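Local coordinates for Udp-n-acetylglucosamine pyrophosphorylase (Trypanosoma brucei, PDB 4BQH), which probably makes UDP-N-acetylglucosamine and diphosphate from UTP and N-acetyl-alpha-D-glucosamine 1-phosphate, as a nucleotidyltransferase of the UDPGP type 1 family, at residues Tyr106-Lys111 against Val292-Ala297. Sequence-based numbering, arbitrary orientation.
Sequences YKAIQK and VFIGYA
I294 carries its side of this helix-helix contact alone, dividing its two branches between A108 and I109. Its CG2 methyl meets the A108 methyl head-on, CG2 to CB at 3.9 Å. The CG1 branch diverges from A108 and ends with CD1 at I109, 4.1 Å from I109 CG1 and equally far from I109 CD1. The two isoleucine chains cross at about a right angle. Torsions account for the division: in I294, chi1 of -64° sets CG2 anti to the backbone N, while chi2 of 161° puts CD1 nearly anti to CA, extending that branch to I109. I109 has nearly the same shape, and its outer end comes closer to I294 than the direction of its CB would suggest. No hydrogen bond crosses the interface, and the closest CA pair, A108 with I294, is 7.8 Å apart; only 104 Å² is buried, both sides summed. The contact joins helix 95-110, which leads into strand 114-119, to helix 291-300, which leads into strand 304-309. Both strands belong to the mixed sheet of the GT-A-like nucleotidyltransferase fold. Neighbouring residues turn to other layers: Y106 packs on helix 147-166, its OH hydrogen-bonded to R158, whereas F293 and A297 rest on strands 304-309 and 359-363. I294 also touches L361 of the latter strand. Against this buried apolar patch, the solvent side is loose: of the exposed side chains, K107 NZ stays 8.0 Å from G295 CA, and K111 CE stays 8.8 Å from I294 CG2.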
loop_
_atom_site.group_PDB
_atom_site.type_symbol
_atom_site.label_atom_id
_atom_site.label_comp_id
_atom_site.label_asym_id
_atom_site.label_seq_id
_atom_site.Cartn_x
_atom_site.Cartn_y
_atom_site.Cartn_z
ATOM N N TYR A 106 10.960 8.580 -14.146
ATOM C CA TYR A 106 11.993 7.616 -14.526
ATOM C C TYR A 106 13.417 8.042 -14.148
ATOM O O TYR A 106 14.250 7.194 -13.799
ATOM C CB TYR A 106 11.899 7.222 -16.007
ATOM C CG TYR A 106 10.838 6.176 -16.302
ATOM C CD1 TYR A 106 10.845 4.931 -15.655
ATOM C CD2 TYR A 106 9.842 6.420 -17.236
ATOM C CE1 TYR A 106 9.874 3.972 -15.927
ATOM C CE2 TYR A 106 8.865 5.454 -17.520
ATOM C CZ TYR A 106 8.893 4.240 -16.862
ATOM O OH TYR A 106 7.919 3.280 -17.150
ATOM N N LYS A 107 13.711 9.339 -14.218
ATOM C CA LYS A 107 15.037 9.808 -13.801
ATOM C C LYS A 107 15.219 9.504 -12.305
ATOM O O LYS A 107 16.305 9.079 -11.875
ATOM C CB LYS A 107 15.215 11.310 -14.123
ATOM C CG LYS A 107 16.364 12.032 -13.434
ATOM C CD LYS A 107 16.325 13.579 -13.566
ATOM C CE LYS A 107 14.904 14.171 -13.743
ATOM N NZ LYS A 107 14.543 15.421 -12.971
ATOM N N ALA A 108 14.176 9.715 -11.510
ATOM C CA ALA A 108 14.287 9.455 -10.066
ATOM C C ALA A 108 14.454 7.961 -9.777
ATOM O O ALA A 108 15.157 7.578 -8.855
ATOM C CB ALA A 108 13.063 10.024 -9.324
ATOM N N ILE A 109 13.761 7.112 -10.527
ATOM C CA ILE A 109 13.955 5.661 -10.386
ATOM C C ILE A 109 15.419 5.280 -10.698
ATOM O O ILE A 109 16.057 4.527 -9.930
ATOM C CB ILE A 109 12.934 4.877 -11.255
ATOM C CG1 ILE A 109 11.537 5.047 -10.644
ATOM C CG2 ILE A 109 13.290 3.392 -11.304
ATOM C CD1 ILE A 109 10.428 4.606 -11.590
ATOM N N GLN A 110 15.937 5.823 -11.803
ATOM C CA GLN A 110 17.341 5.555 -12.211
ATOM C C GLN A 110 18.333 5.964 -11.130
ATOM O O GLN A 110 19.320 5.237 -10.845
ATOM C CB GLN A 110 17.676 6.287 -13.525
ATOM C CG GLN A 110 19.142 6.120 -13.959
ATOM C CD GLN A 110 19.518 4.680 -14.233
ATOM O OE1 GLN A 110 20.305 4.077 -13.498
ATOM N NE2 GLN A 110 18.971 4.125 -15.296
ATOM N N LYS A 111 18.062 7.117 -10.519
ATOM C CA LYS A 111 18.932 7.690 -9.494
ATOM C C LYS A 111 18.893 6.921 -8.182
ATOM O O LYS A 111 19.616 7.273 -7.249
ATOM C CB LYS A 111 18.608 9.171 -9.258
ATOM C CG LYS A 111 19.092 10.104 -10.369
ATOM C CD LYS A 111 19.018 11.577 -9.959
ATOM C CE LYS A 111 17.582 12.114 -9.896
ATOM N NZ LYS A 111 17.442 13.319 -9.006
ATOM N N VAL A 292 4.656 8.513 -13.261
ATOM C CA VAL A 292 3.822 9.748 -13.324
ATOM C C VAL A 292 3.535 10.271 -11.904
ATOM O O VAL A 292 3.609 11.476 -11.649
ATOM C CB VAL A 292 2.517 9.516 -14.104
ATOM C CG1 VAL A 292 1.599 10.743 -14.086
ATOM C CG2 VAL A 292 2.847 9.098 -15.538
ATOM N N PHE A 293 3.212 9.358 -10.997
ATOM C CA PHE A 293 2.960 9.665 -9.574
ATOM C C PHE A 293 4.225 10.309 -8.984
ATOM O O PHE A 293 4.166 11.357 -8.350
ATOM C CB PHE A 293 2.696 8.304 -8.907
ATOM C CG PHE A 293 2.030 8.339 -7.549
ATOM C CD1 PHE A 293 1.303 9.428 -7.087
ATOM C CD2 PHE A 293 2.067 7.190 -6.775
ATOM C CE1 PHE A 293 0.646 9.370 -5.842
ATOM C CE2 PHE A 293 1.415 7.122 -5.533
ATOM C CZ PHE A 293 0.710 8.222 -5.079
ATOM N N ILE A 294 5.373 9.689 -9.239
ATOM C CA ILE A 294 6.675 10.200 -8.772
ATOM C C ILE A 294 7.028 11.562 -9.384
ATOM O O ILE A 294 7.455 12.477 -8.667
ATOM C CB ILE A 294 7.784 9.166 -9.038
ATOM C CG1 ILE A 294 7.512 7.888 -8.208
ATOM C CG2 ILE A 294 9.180 9.740 -8.736
ATOM C CD1 ILE A 294 8.277 6.673 -8.761
ATOM N N GLY A 295 6.855 11.679 -10.691
ATOM C CA GLY A 295 7.144 12.939 -11.399
ATOM C C GLY A 295 6.258 14.074 -10.904
ATOM O O GLY A 295 6.723 15.204 -10.685
ATOM N N TYR A 296 4.984 13.763 -10.676
ATOM C CA TYR A 296 4.049 14.747 -10.116
ATOM C C TYR A 296 4.515 15.215 -8.736
ATOM O O TYR A 296 4.511 16.421 -8.443
ATOM C CB TYR A 296 2.652 14.118 -10.022
ATOM C CG TYR A 296 1.542 15.027 -9.548
ATOM C CD1 TYR A 296 1.270 16.266 -10.168
ATOM C CD2 TYR A 296 0.701 14.603 -8.525
ATOM C CE1 TYR A 296 0.203 17.064 -9.721
ATOM C CE2 TYR A 296 -0.352 15.390 -8.066
ATOM C CZ TYR A 296 -0.594 16.605 -8.656
ATOM O OH TYR A 296 -1.667 17.312 -8.160
ATOM N N ALA A 297 4.916 14.292 -7.868
ATOM C CA ALA A 297 5.387 14.703 -6.545
ATOM C C ALA A 297 6.592 15.635 -6.663
ATOM O O ALA A 297 6.668 16.645 -5.979
ATOM C CB ALA A 297 5.745 13.489 -5.697
#